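Local coordinates for Mono(ADP-ribosyl)transferase SpvB (Salmonella typhimurium, PDB 2GWM), which probably transfers ADP-ribose from NAD(+) to an arginine of host actin, blocking filament assembly and so breaking down the cytoskeleton, at residues 84-87 / 93-96; 124-129 / 155-160; 35-40 / 54-59; 21-26 / 59-64; 172-177 / 185-190. All coordinates share one frame; numbering follows the deposited sequence.

Contact 1. Residues 84-87 / 93-96; sequences KLDK and VLKE
Leu85, in the loop that leaves strand 78-83, comes within 5.5 Å of Leu94 on helix 91-97, measured from CA to CA; the loop backbone thus lies almost against the helix. The pair belongs to the ADP-ribosyltransferase fold, at the point where the strand carrying Arg81, a predicted active-site residue, passes into its first following helix. No hydrogen bond joins the segments, and apolar branches do most of the work. Leu85 is buried and splits its methyls: Leu85 CD2 meets Val93 CG1 at 4.0 Å, the two side chains crossing at about a right angle, while CD1 lies near Leu94 CD1. Leucine suits position 94 because its forked end offers two methyls, CD1 to Leu85 and CD2 to Asp86, and chi1 of 173° sends the fork to the loop. Leu94 CD1 settles 3.9 Å from Leu85 CB. Asp121, outside the contact, accepts from the backbone N of both Leu85 and Asp86 and so ties down the loop. The carboxylate of Asp86 has its main partner elsewhere, a salt bridge from OD1 to Arg192. That same Asp86 OD1 also rests 3.7 Å from Leu94 CD2, a plain van der Waals touch.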
# COMPACT_ATOMS: atom_id res chain seq x y z
N LYS A 84 -11.67 -1.22 0.07
CA LYS A 84 -13.01 -0.91 -0.28
C LYS A 84 -13.00 -0.71 -1.75
O LYS A 84 -12.47 0.32 -2.25
CB LYS A 84 -13.42 0.36 0.44
CG LYS A 84 -14.84 0.64 0.35
CD LYS A 84 -15.20 1.89 1.11
CE LYS A 84 -16.69 1.95 1.35
NZ LYS A 84 -17.51 1.54 0.14
N LEU A 85 -13.53 -1.68 -2.50
CA LEU A 85 -13.64 -1.57 -3.95
C LEU A 85 -15.03 -1.35 -4.48
O LEU A 85 -15.17 -1.10 -5.67
CB LEU A 85 -13.08 -2.80 -4.66
CG LEU A 85 -11.61 -3.10 -4.58
CD1 LEU A 85 -11.33 -4.37 -5.42
CD2 LEU A 85 -10.78 -1.90 -5.04
N ASP A 86 -16.06 -1.39 -3.64
CA ASP A 86 -17.42 -1.31 -4.12
C ASP A 86 -18.00 0.09 -4.19
O ASP A 86 -19.21 0.24 -4.38
CB ASP A 86 -18.33 -2.25 -3.31
CG ASP A 86 -18.03 -3.68 -3.57
OD1 ASP A 86 -17.89 -4.03 -4.73
OD2 ASP A 86 -17.97 -4.48 -2.64
N LYS A 87 -17.14 1.10 -4.13
CA LYS A 87 -17.56 2.51 -4.33
C LYS A 87 -17.87 2.74 -5.82
O LYS A 87 -17.07 2.36 -6.67
CB LYS A 87 -16.45 3.47 -3.92
CG LYS A 87 -15.83 3.22 -2.54
CD LYS A 87 -15.12 4.43 -1.92
CE LYS A 87 -14.22 5.16 -2.89
NZ LYS A 87 -13.89 6.56 -2.43
N VAL A 93 -11.69 0.47 -11.21
CA VAL A 93 -10.70 -0.23 -10.38
C VAL A 93 -11.21 -1.64 -10.02
O VAL A 93 -10.49 -2.63 -10.12
CB VAL A 93 -10.37 0.57 -9.11
CG1 VAL A 93 -9.29 -0.13 -8.31
CG2 VAL A 93 -9.93 2.06 -9.47
N LEU A 94 -12.45 -1.70 -9.54
CA LEU A 94 -13.06 -3.00 -9.25
C LEU A 94 -12.97 -3.96 -10.45
O LEU A 94 -12.62 -5.15 -10.28
CB LEU A 94 -14.50 -2.84 -8.82
CG LEU A 94 -15.35 -4.10 -8.62
CD1 LEU A 94 -14.76 -4.93 -7.53
CD2 LEU A 94 -16.77 -3.73 -8.28
N LYS A 95 -13.31 -3.46 -11.64
CA LYS A 95 -13.32 -4.33 -12.80
C LYS A 95 -11.91 -4.84 -13.07
O LYS A 95 -11.72 -6.01 -13.33
CB LYS A 95 -13.80 -3.58 -14.02
CG LYS A 95 -13.78 -4.46 -15.25
CD LYS A 95 -14.55 -3.87 -16.42
CE LYS A 95 -14.57 -4.86 -17.59
NZ LYS A 95 -15.26 -6.17 -17.27
N GLU A 96 -10.93 -3.96 -12.98
CA GLU A 96 -9.51 -4.34 -13.15
C GLU A 96 -9.07 -5.45 -12.17
O GLU A 96 -8.43 -6.44 -12.55
CB GLU A 96 -8.60 -3.13 -12.90
CG GLU A 96 -8.39 -2.21 -14.05
CD GLU A 96 -6.90 -2.08 -14.37
OE1 GLU A 96 -6.50 -2.69 -15.40
OE2 GLU A 96 -6.15 -1.43 -13.57

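Contact 2. Residues 124-129 / 155-160; sequences LNIYLE and TKLKIE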
# COMPACT_ATOMS: atom_id res chain seq x y z
N LEU A 124 -7.70 -8.87 -0.02
CA LEU A 124 -6.62 -9.34 -0.90
C LEU A 124 -5.70 -10.29 -0.17
O LEU A 124 -5.19 -10.00 0.92
CB LEU A 124 -5.78 -8.16 -1.36
CG LEU A 124 -6.53 -7.05 -2.03
CD1 LEU A 124 -5.57 -5.95 -2.52
CD2 LEU A 124 -7.44 -7.47 -3.14
N ASN A 125 -5.45 -11.46 -0.78
CA ASN A 125 -4.56 -12.47 -0.32
C ASN A 125 -3.45 -12.47 -1.35
O ASN A 125 -3.64 -12.87 -2.44
CB ASN A 125 -5.32 -13.84 -0.34
CG ASN A 125 -4.49 -14.99 0.11
OD1 ASN A 125 -3.79 -14.93 1.13
ND2 ASN A 125 -4.58 -16.12 -0.65
N ILE A 126 -2.32 -11.88 -0.97
CA ILE A 126 -1.23 -11.53 -1.89
C ILE A 126 -0.02 -12.40 -1.71
O ILE A 126 0.71 -12.26 -0.72
CB ILE A 126 -0.84 -10.05 -1.70
CG1 ILE A 126 -2.03 -9.12 -1.85
CG2 ILE A 126 0.23 -9.67 -2.72
CD1 ILE A 126 -1.71 -7.68 -1.52
N TYR A 127 0.20 -13.31 -2.66
CA TYR A 127 1.34 -14.18 -2.61
C TYR A 127 2.59 -13.48 -3.09
O TYR A 127 2.56 -12.72 -4.05
CB TYR A 127 1.10 -15.42 -3.44
CG TYR A 127 -0.02 -16.28 -2.82
CD1 TYR A 127 0.20 -16.95 -1.63
CD2 TYR A 127 -1.29 -16.34 -3.38
CE1 TYR A 127 -0.76 -17.76 -1.07
CE2 TYR A 127 -2.29 -17.10 -2.81
CZ TYR A 127 -2.04 -17.80 -1.63
OH TYR A 127 -3.06 -18.57 -1.08
N LEU A 128 3.70 -13.82 -2.48
CA LEU A 128 4.98 -13.21 -2.76
C LEU A 128 5.98 -14.24 -3.12
O LEU A 128 5.96 -15.31 -2.55
CB LEU A 128 5.52 -12.50 -1.51
CG LEU A 128 4.58 -11.43 -0.95
CD1 LEU A 128 5.21 -10.84 0.30
CD2 LEU A 128 4.20 -10.33 -1.95
N GLU A 129 6.82 -13.96 -4.10
CA GLU A 129 7.96 -14.82 -4.43
C GLU A 129 9.24 -14.24 -3.85
O GLU A 129 9.31 -13.06 -3.56
CB GLU A 129 8.11 -14.97 -5.94
CG GLU A 129 7.00 -15.71 -6.63
CD GLU A 129 6.72 -17.04 -5.98
OE1 GLU A 129 7.71 -17.82 -5.84
OE2 GLU A 129 5.54 -17.31 -5.62
N THR A 155 4.48 -1.65 -7.82
CA THR A 155 4.31 -3.11 -7.66
C THR A 155 3.40 -3.66 -8.74
O THR A 155 2.34 -3.12 -8.99
CB THR A 155 3.73 -3.46 -6.29
OG1 THR A 155 4.47 -2.86 -5.22
CG2 THR A 155 3.73 -4.94 -6.07
N LYS A 156 3.83 -4.74 -9.38
CA LYS A 156 3.03 -5.44 -10.36
C LYS A 156 2.43 -6.69 -9.72
O LYS A 156 3.13 -7.48 -9.11
CB LYS A 156 3.89 -5.87 -11.52
CG LYS A 156 3.15 -6.23 -12.76
CD LYS A 156 4.11 -6.58 -13.86
CE LYS A 156 4.82 -5.40 -14.49
NZ LYS A 156 5.84 -5.84 -15.56
N LEU A 157 1.15 -6.84 -9.92
CA LEU A 157 0.45 -8.01 -9.43
C LEU A 157 -0.47 -8.63 -10.43
O LEU A 157 -1.15 -7.97 -11.20
CB LEU A 157 -0.39 -7.64 -8.28
CG LEU A 157 0.32 -6.86 -7.15
CD1 LEU A 157 -0.09 -5.49 -7.36
CD2 LEU A 157 -0.07 -7.33 -5.80
N LYS A 158 -0.51 -9.93 -10.32
CA LYS A 158 -1.39 -10.75 -11.15
C LYS A 158 -2.62 -11.19 -10.34
O LYS A 158 -2.49 -11.59 -9.20
CB LYS A 158 -0.65 -11.98 -11.60
CG LYS A 158 -1.52 -12.81 -12.42
CD LYS A 158 -0.85 -14.04 -12.90
CE LYS A 158 -1.76 -14.74 -13.95
NZ LYS A 158 -1.15 -15.94 -14.57
N ILE A 159 -3.79 -11.05 -10.97
CA ILE A 159 -5.06 -11.49 -10.39
C ILE A 159 -5.19 -12.93 -10.75
O ILE A 159 -5.38 -13.28 -11.93
CB ILE A 159 -6.24 -10.72 -11.03
CG1 ILE A 159 -6.07 -9.19 -10.95
CG2 ILE A 159 -7.55 -11.19 -10.44
CD1 ILE A 159 -5.80 -8.69 -9.62
N GLU A 160 -5.10 -13.81 -9.74
CA GLU A 160 -5.14 -15.25 -10.00
C GLU A 160 -6.55 -15.84 -9.86
O GLU A 160 -6.98 -16.63 -10.70
CB GLU A 160 -4.13 -15.92 -9.07
CG GLU A 160 -2.72 -15.49 -9.39
CD GLU A 160 -1.67 -16.37 -8.76
OE1 GLU A 160 -1.83 -16.76 -7.56
OE2 GLU A 160 -0.67 -16.61 -9.46
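Ile126 and Leu157 meet across an intervening strand: their CA atoms are 8.5 Å apart, and no hydrogen bond links the two segments. The apolar part is a single methyl-to-methyl touch, Ile126 CG2 against Leu157 CD2 at 3.9 Å. The beta-branch of Ile126 serves this well, because CG1 lies beside the backbone N (chi1 -55°) and the shorter CG2 is left to meet the leucine. Both residues are buried, as fits aliphatic side chains inside the core.

The polar part is looser. Glu160 OE1 approaches Tyr127 CD2 obliquely at 4.2 Å, a touch without a bond; the stronger partner of the glutamate is Arg197, which forms a salt bridge with OE2. Arg197 also pairs with Glu129, so this one cation serves a carboxylate from each segment. Within 124-129, Asn125 ND2 gives a weak hydrogen bond of 2.9 Å to Tyr127 OH, two residues on along the strand.

In the mixed five-stranded sheet, strand 192-198 runs between the two, parallel to 122-127 and antiparallel to 155-164. Strand 78-83 flanks 122-127 on its other side and brings the side chain of Arg81, a predicted active-site residue, to about 5 Å from that of Ile126; strand 103-106 borders 155-164.

Contact 3. Residues 35-40 / 54-59; sequences ETLLSR and KNAMSV. With SO4 (sulfate ion), chain B.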
# COMPACT_ATOMS: atom_id res chain seq x y z
N GLU A 35 4.48 22.38 1.61
CA GLU A 35 4.87 22.66 2.95
C GLU A 35 5.86 21.61 3.48
O GLU A 35 6.81 21.92 4.18
CB GLU A 35 3.64 22.86 3.87
CG GLU A 35 3.83 23.88 4.91
CD GLU A 35 4.24 25.27 4.37
OE1 GLU A 35 3.54 25.89 3.52
OE2 GLU A 35 5.30 25.74 4.83
N THR A 36 5.61 20.35 3.13
CA THR A 36 6.53 19.26 3.44
C THR A 36 7.90 19.43 2.82
O THR A 36 8.93 19.26 3.47
CB THR A 36 5.92 17.92 3.04
OG1 THR A 36 4.78 17.64 3.88
CG2 THR A 36 6.97 16.80 3.08
N LEU A 37 7.92 19.77 1.55
CA LEU A 37 9.20 19.98 0.88
C LEU A 37 10.00 21.09 1.50
O LEU A 37 11.23 20.98 1.64
CB LEU A 37 8.99 20.20 -0.59
CG LEU A 37 8.35 19.00 -1.32
CD1 LEU A 37 8.01 19.45 -2.74
CD2 LEU A 37 9.23 17.77 -1.36
N LEU A 38 9.32 22.14 1.93
CA LEU A 38 10.00 23.29 2.54
C LEU A 38 10.51 22.85 3.92
O LEU A 38 11.68 23.07 4.25
CB LEU A 38 9.08 24.49 2.65
CG LEU A 38 9.53 25.57 3.61
CD1 LEU A 38 10.86 26.13 3.18
CD2 LEU A 38 8.50 26.68 3.72
N SER A 39 9.65 22.25 4.72
CA SER A 39 10.01 21.89 6.08
C SER A 39 11.13 20.86 6.18
O SER A 39 11.90 20.84 7.12
CB SER A 39 8.80 21.44 6.87
OG SER A 39 8.23 20.29 6.34
N ARG A 40 11.24 19.99 5.19
CA ARG A 40 12.29 18.99 5.17
C ARG A 40 13.45 19.42 4.26
O ARG A 40 14.37 18.62 3.94
CB ARG A 40 11.69 17.66 4.73
CG ARG A 40 10.56 17.22 5.59
CD ARG A 40 10.18 15.74 5.40
NE ARG A 40 11.25 14.83 5.81
CZ ARG A 40 11.51 14.43 7.06
NH1 ARG A 40 10.79 14.86 8.07
NH2 ARG A 40 12.53 13.61 7.29
N LYS A 54 8.24 19.38 -8.99
CA LYS A 54 8.28 18.01 -9.47
C LYS A 54 9.62 17.38 -9.09
O LYS A 54 9.66 16.28 -8.61
CB LYS A 54 8.13 17.97 -11.01
CG LYS A 54 8.23 16.56 -11.59
CD LYS A 54 8.21 16.49 -13.05
CE LYS A 54 8.36 15.02 -13.48
NZ LYS A 54 9.81 14.65 -13.63
N ASN A 55 10.73 18.08 -9.35
CA ASN A 55 12.06 17.51 -9.04
C ASN A 55 12.26 17.23 -7.58
O ASN A 55 12.82 16.22 -7.22
CB ASN A 55 13.20 18.39 -9.57
CG ASN A 55 13.24 18.44 -11.10
OD1 ASN A 55 12.64 17.62 -11.80
ND2 ASN A 55 13.98 19.41 -11.63
N ALA A 56 11.76 18.12 -6.72
CA ALA A 56 11.91 17.91 -5.31
C ALA A 56 11.05 16.75 -4.81
O ALA A 56 11.46 15.97 -3.91
CB ALA A 56 11.59 19.24 -4.59
N MET A 57 9.83 16.64 -5.32
CA MET A 57 8.99 15.52 -4.97
C MET A 57 9.66 14.22 -5.33
O MET A 57 9.57 13.26 -4.59
CB MET A 57 7.66 15.59 -5.72
CG MET A 57 6.76 16.66 -5.15
SD MET A 57 6.12 16.39 -3.46
CE MET A 57 4.93 15.11 -3.74
N SER A 58 10.31 14.20 -6.48
CA SER A 58 11.05 13.01 -6.87
C SER A 58 12.09 12.60 -5.88
O SER A 58 12.21 11.44 -5.53
CB SER A 58 11.69 13.21 -8.25
OG SER A 58 10.68 13.41 -9.28
N VAL A 59 12.90 13.57 -5.44
CA VAL A 59 13.93 13.23 -4.50
C VAL A 59 13.34 12.70 -3.16
O VAL A 59 13.86 11.77 -2.54
CB VAL A 59 14.83 14.48 -4.20
CG1 VAL A 59 16.00 14.03 -3.34
CG2 VAL A 59 15.33 15.13 -5.48
S SO4 B . 13.37 14.17 10.80
O1 SO4 B . 14.12 13.84 9.59
O2 SO4 B . 11.94 13.80 10.69
O3 SO4 B . 14.05 13.48 11.92
O4 SO4 B . 13.45 15.61 11.04
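Helices 30-39 and 50-69, in the helical part that precedes the first strand of this ADP-ribosyltransferase domain, pack here through Leu37, Ala56 and Met57, all buried. Their backbones come nearest at Leu37 and Ala56, whose CA atoms are 7.1 Å apart, and the small alanine permits that closeness. Leu37 reaches across with both branches. Leu37 CD1 touches Met57 SD at 3.7 Å and Ala56 CB at 4.0 Å, while CD2 lies against the backbone Ala56 O. Methionine suits this spot because its chain can fold: the bend at chi2 (-68°) brings SD to the leucine, which it meets at about a right angle, while a further bend at chi3 turns CE. Phe53, Tyr60 and Leu43 close in round Leu37 as well.

Away from this interface, Arg40, the first residue past the helix, holds a sulfate ion probably taken up from the crystallisation liquor. Arg40 NH1 bonds sulfate O2 at the guanidinium edge, in plane, at 3.1 Å and an angle of 164°. Arg40 NH2 bonds sulfate O1 at 2.8 Å, less straight at 133°. The two-pronged grip is a familiar way for arginine to bind an oxyanion, whereas the buried leucine, alanine and methionine form an ordinary apolar helix-helix interface.

Contact 4. Residues 21-26 / 59-64; sequences KYLRGD and VYINDI
Leu23 and Ile61 come nearest each other, CA to CA 9.2 Å, a gap between helices 3-24 and 50-69 that long side chains span. Ile61 does so with one atom: its CD1 meets Leu23 CD2 at 3.9 Å and Tyr22 CD2 at 4.0 Å. The isoleucine is extended, with CG1 beside the backbone N and chi2 at 163°, which sends that methyl out to both partners. Leu23 and Ile61 slide past one another in opposite directions, whereas the tyrosine ring is met obliquely. Tyr22 gains its reach from a CG anti to the backbone N (chi1 179°), and its ring offers one side to the methyl, with Tyr22 CE2 as well as CD2 about 4.0 Å from Ile61 CD1. Of the two, Leu23 has the larger share of the contact.

Directly after these residues helix 3-24 stops. Gly25 takes positive phi (77°), a conformation glycine adopts easily, and the backbone N atoms of Gly25 and Asp26 bond back to Tyr22 O and Lys21 O, a Schellman motif. Gly25 and Asp26 at this end are exposed.

Ile19, one turn earlier in helix 3-24, adds to the cover of Ile61. Met57 and Phe53 of helix 50-69 lie against Tyr22, which also packs edge-to-face with Tyr28, and Leu23 leans on Pro153 in the loop between strands 149-151 and 155-164.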
# COMPACT_ATOMS: atom_id res chain seq x y z
N LYS A 21 -1.54 9.75 -3.37
CA LYS A 21 -2.41 10.44 -4.33
C LYS A 21 -1.60 11.09 -5.44
O LYS A 21 -1.94 11.04 -6.61
CB LYS A 21 -3.29 11.48 -3.63
CG LYS A 21 -4.34 10.87 -2.76
CD LYS A 21 -5.16 11.94 -2.01
CE LYS A 21 -6.38 11.33 -1.37
NZ LYS A 21 -7.34 12.35 -0.79
N TYR A 22 -0.50 11.73 -5.08
CA TYR A 22 0.41 12.33 -6.06
C TYR A 22 0.89 11.31 -7.11
O TYR A 22 0.80 11.52 -8.33
CB TYR A 22 1.61 12.94 -5.33
CG TYR A 22 2.65 13.58 -6.26
CD1 TYR A 22 2.44 14.83 -6.82
CD2 TYR A 22 3.83 12.92 -6.53
CE1 TYR A 22 3.35 15.40 -7.63
CE2 TYR A 22 4.80 13.49 -7.37
CZ TYR A 22 4.54 14.74 -7.93
OH TYR A 22 5.46 15.39 -8.71
N LEU A 23 1.36 10.17 -6.59
CA LEU A 23 1.93 9.13 -7.45
C LEU A 23 0.86 8.54 -8.33
O LEU A 23 1.13 8.22 -9.47
CB LEU A 23 2.59 8.02 -6.62
CG LEU A 23 3.97 8.38 -6.03
CD1 LEU A 23 4.38 7.44 -4.95
CD2 LEU A 23 5.03 8.43 -7.12
N ARG A 24 -0.36 8.44 -7.83
CA ARG A 24 -1.43 7.86 -8.68
C ARG A 24 -1.91 8.77 -9.78
O ARG A 24 -2.67 8.32 -10.65
CB ARG A 24 -2.62 7.51 -7.82
CG ARG A 24 -2.38 6.34 -6.95
CD ARG A 24 -3.57 6.15 -6.05
NE ARG A 24 -3.22 5.20 -5.00
CZ ARG A 24 -3.31 5.41 -3.70
NH1 ARG A 24 -3.79 6.55 -3.21
NH2 ARG A 24 -2.94 4.44 -2.87
N GLY A 25 -1.46 10.03 -9.77
CA GLY A 25 -1.93 11.03 -10.70
C GLY A 25 -3.30 11.54 -10.32
O GLY A 25 -3.99 12.13 -11.14
N ASP A 26 -3.68 11.30 -9.06
CA ASP A 26 -4.93 11.79 -8.51
C ASP A 26 -4.78 13.21 -8.00
O ASP A 26 -3.69 13.72 -7.86
CB ASP A 26 -5.39 10.87 -7.38
CG ASP A 26 -5.86 9.50 -7.88
OD1 ASP A 26 -6.17 9.40 -9.10
OD2 ASP A 26 -5.92 8.55 -7.07
N VAL A 59 12.90 13.57 -5.44
CA VAL A 59 13.93 13.23 -4.50
C VAL A 59 13.34 12.70 -3.16
O VAL A 59 13.86 11.77 -2.54
CB VAL A 59 14.83 14.48 -4.20
CG1 VAL A 59 16.00 14.03 -3.34
CG2 VAL A 59 15.33 15.13 -5.48
N TYR A 60 12.31 13.36 -2.67
CA TYR A 60 11.60 12.99 -1.46
C TYR A 60 11.06 11.53 -1.55
O TYR A 60 11.31 10.71 -0.69
CB TYR A 60 10.48 14.00 -1.33
CG TYR A 60 9.45 13.75 -0.24
CD1 TYR A 60 9.80 13.30 1.03
CD2 TYR A 60 8.12 13.92 -0.54
CE1 TYR A 60 8.82 13.07 1.99
CE2 TYR A 60 7.13 13.69 0.41
CZ TYR A 60 7.49 13.27 1.67
OH TYR A 60 6.50 13.04 2.59
N ILE A 61 10.38 11.23 -2.64
CA ILE A 61 9.86 9.88 -2.88
C ILE A 61 11.02 8.90 -2.92
O ILE A 61 10.97 7.80 -2.35
CB ILE A 61 9.05 9.85 -4.20
CG1 ILE A 61 7.78 10.63 -3.91
CG2 ILE A 61 8.68 8.45 -4.55
CD1 ILE A 61 7.10 11.05 -5.11
N ASN A 62 12.08 9.25 -3.65
CA ASN A 62 13.20 8.35 -3.75
C ASN A 62 13.86 8.15 -2.41
O ASN A 62 14.42 7.09 -2.17
CB ASN A 62 14.20 8.90 -4.77
CG ASN A 62 13.68 8.83 -6.20
OD1 ASN A 62 12.84 7.97 -6.50
ND2 ASN A 62 14.23 9.63 -7.10
N ASP A 63 13.87 9.19 -1.55
CA ASP A 63 14.45 8.98 -0.24
C ASP A 63 13.62 7.93 0.51
O ASP A 63 14.18 7.12 1.20
CB ASP A 63 14.44 10.29 0.56
CG ASP A 63 15.72 11.11 0.35
OD1 ASP A 63 16.73 10.57 -0.07
OD2 ASP A 63 15.65 12.34 0.67
N ILE A 64 12.31 8.09 0.52
CA ILE A 64 11.44 7.14 1.21
C ILE A 64 11.65 5.73 0.66
O ILE A 64 11.81 4.79 1.46
CB ILE A 64 9.96 7.55 1.00
CG1 ILE A 64 9.64 8.90 1.66
CG2 ILE A 64 9.08 6.43 1.56
CD1 ILE A 64 8.39 9.49 1.15

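Contact 5. Residues 172-177 / 185-190; sequences SQLSKL and ADTNRI
Leu174 and Ile190 make the tight part of this contact, meeting tip to tip with Leu174 CD1 at 3.7 Å from Ile190 CD1. Leu174 CD2 is slightly farther from Ile190 CD1, at 4.0 Å. Such a forked end suits leucine here, and chi1 of -168° sets CG anti to the backbone N, aiming the fork from the helix toward the loop. Ile190 is buried, flanked by Ile119 and by Ile123 of strand 122-127.

Toward Thr187 the packing is slacker: Leu174 CD2 approaches Thr187 CB at only 4.3 Å, and no hydrogen bond crosses between the segments. The contact closes the loop between helix 168-175 and strand 192-198 of the mixed sheet in the ADP-ribosyltransferase domain. Ile193 of that strand also touches Leu174.

Two local bonds mark the outer side. Asp186 begins an Asx turn, Asp186 OD1 accepting from Asn188 N at 2.9 Å, with the donor well above the carboxylate plane, and the short side chain makes this possible. A 3-10 segment, 187-189, follows. On the helix side, Ser175 OG bonds Ser172 O at 2.6 Å near the helix end. Ser175, Lys176, Asn188 and Arg189 are exposed in the isolated chain, and in the crystal each touches a neighbouring molecule.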
# COMPACT_ATOMS: atom_id res chain seq x y z
N SER A 172 -14.47 -21.32 3.48
CA SER A 172 -13.24 -22.03 3.80
C SER A 172 -12.06 -21.12 3.56
O SER A 172 -11.20 -21.02 4.43
CB SER A 172 -13.10 -23.26 2.93
OG SER A 172 -11.98 -24.03 3.29
N GLN A 173 -12.02 -20.44 2.39
CA GLN A 173 -10.86 -19.56 2.16
C GLN A 173 -10.78 -18.49 3.19
O GLN A 173 -9.71 -18.13 3.69
CB GLN A 173 -10.91 -19.02 0.75
CG GLN A 173 -10.65 -20.07 -0.33
CD GLN A 173 -10.25 -19.49 -1.66
OE1 GLN A 173 -9.54 -18.48 -1.73
NE2 GLN A 173 -10.71 -20.10 -2.72
N LEU A 174 -11.92 -17.91 3.51
CA LEU A 174 -11.94 -16.85 4.50
C LEU A 174 -11.46 -17.34 5.85
O LEU A 174 -10.73 -16.66 6.56
CB LEU A 174 -13.34 -16.25 4.61
CG LEU A 174 -13.48 -14.98 5.38
CD1 LEU A 174 -12.65 -13.90 4.79
CD2 LEU A 174 -14.89 -14.57 5.47
N SER A 175 -11.84 -18.57 6.22
CA SER A 175 -11.49 -19.12 7.50
C SER A 175 -9.98 -19.37 7.64
O SER A 175 -9.49 -19.49 8.74
CB SER A 175 -12.22 -20.45 7.69
OG SER A 175 -11.63 -21.50 6.98
N LYS A 176 -9.30 -19.43 6.50
CA LYS A 176 -7.85 -19.70 6.45
C LYS A 176 -7.06 -18.41 6.31
O LYS A 176 -5.83 -18.44 6.21
CB LYS A 176 -7.54 -20.74 5.35
CG LYS A 176 -8.27 -22.05 5.64
CD LYS A 176 -7.79 -23.20 4.85
CE LYS A 176 -8.54 -24.46 5.20
NZ LYS A 176 -7.69 -25.63 4.82
N LEU A 177 -7.76 -17.27 6.33
CA LEU A 177 -7.11 -15.94 6.47
C LEU A 177 -7.17 -15.50 7.95
O LEU A 177 -8.06 -15.83 8.67
CB LEU A 177 -7.77 -14.93 5.51
CG LEU A 177 -7.78 -15.30 4.03
CD1 LEU A 177 -8.51 -14.31 3.18
CD2 LEU A 177 -6.40 -15.51 3.46
N ALA A 185 -15.17 -5.24 13.76
CA ALA A 185 -15.01 -6.37 12.84
C ALA A 185 -16.35 -7.01 12.53
O ALA A 185 -17.07 -7.34 13.47
CB ALA A 185 -14.13 -7.42 13.51
N ASP A 186 -16.62 -7.22 11.23
CA ASP A 186 -17.84 -7.98 10.80
C ASP A 186 -17.61 -8.61 9.48
O ASP A 186 -17.67 -7.96 8.46
CB ASP A 186 -19.05 -7.04 10.70
CG ASP A 186 -20.35 -7.81 10.35
OD1 ASP A 186 -20.29 -9.08 10.19
OD2 ASP A 186 -21.43 -7.16 10.27
N THR A 187 -17.35 -9.92 9.50
CA THR A 187 -17.09 -10.61 8.26
C THR A 187 -18.28 -10.63 7.28
O THR A 187 -18.04 -10.89 6.09
CB THR A 187 -16.58 -12.05 8.46
OG1 THR A 187 -17.55 -12.75 9.22
CG2 THR A 187 -15.24 -12.02 9.14
N ASN A 188 -19.48 -10.34 7.75
CA ASN A 188 -20.61 -10.31 6.84
C ASN A 188 -20.51 -9.19 5.81
O ASN A 188 -21.21 -9.20 4.81
CB ASN A 188 -21.93 -10.27 7.55
CG ASN A 188 -22.18 -11.50 8.43
OD1 ASN A 188 -22.67 -11.37 9.57
ND2 ASN A 188 -21.80 -12.63 7.98
N ARG A 189 -19.63 -8.21 6.08
CA ARG A 189 -19.36 -7.10 5.16
C ARG A 189 -18.55 -7.51 3.93
O ARG A 189 -18.50 -6.79 2.96
CB ARG A 189 -18.50 -6.02 5.85
CG ARG A 189 -19.20 -5.36 7.01
CD ARG A 189 -18.24 -4.41 7.83
NE ARG A 189 -17.62 -3.46 6.93
CZ ARG A 189 -16.36 -3.01 6.97
NH1 ARG A 189 -15.46 -3.40 7.88
NH2 ARG A 189 -15.99 -2.13 6.03
N ILE A 190 -17.94 -8.69 3.96
CA ILE A 190 -17.02 -9.07 2.92
C ILE A 190 -17.74 -9.56 1.70
O ILE A 190 -18.57 -10.50 1.81
CB ILE A 190 -16.00 -10.13 3.41
CG1 ILE A 190 -15.22 -9.59 4.63
CG2 ILE A 190 -15.05 -10.57 2.32
CD1 ILE A 190 -14.42 -10.64 5.30

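Overall arrangement
Along the chain, contact 3 falls between the two segments of contact 4, and contacts 1, 2 and 5 follow in turn. Contacts 3 and 4 share helix 50-69 and Val59; their centres are about 10 Å apart, and they touch through Met57 and Tyr22, forming one helical cluster. Contacts 1, 2 and 5 gather round the mixed five-stranded sheet: Glu96 of contact 1 packs on Ile159 of contact 2, and Leu177 of contact 5 on Asn125. Contacts 3 and 5 are the farthest apart, about 41 Å between centres, on opposite sides of the chain's centre. Contact 1 follows strand 78-83, which carries Arg81, and contact 2 uses strand 122-127 next to it, so both lie close to the predicted active site.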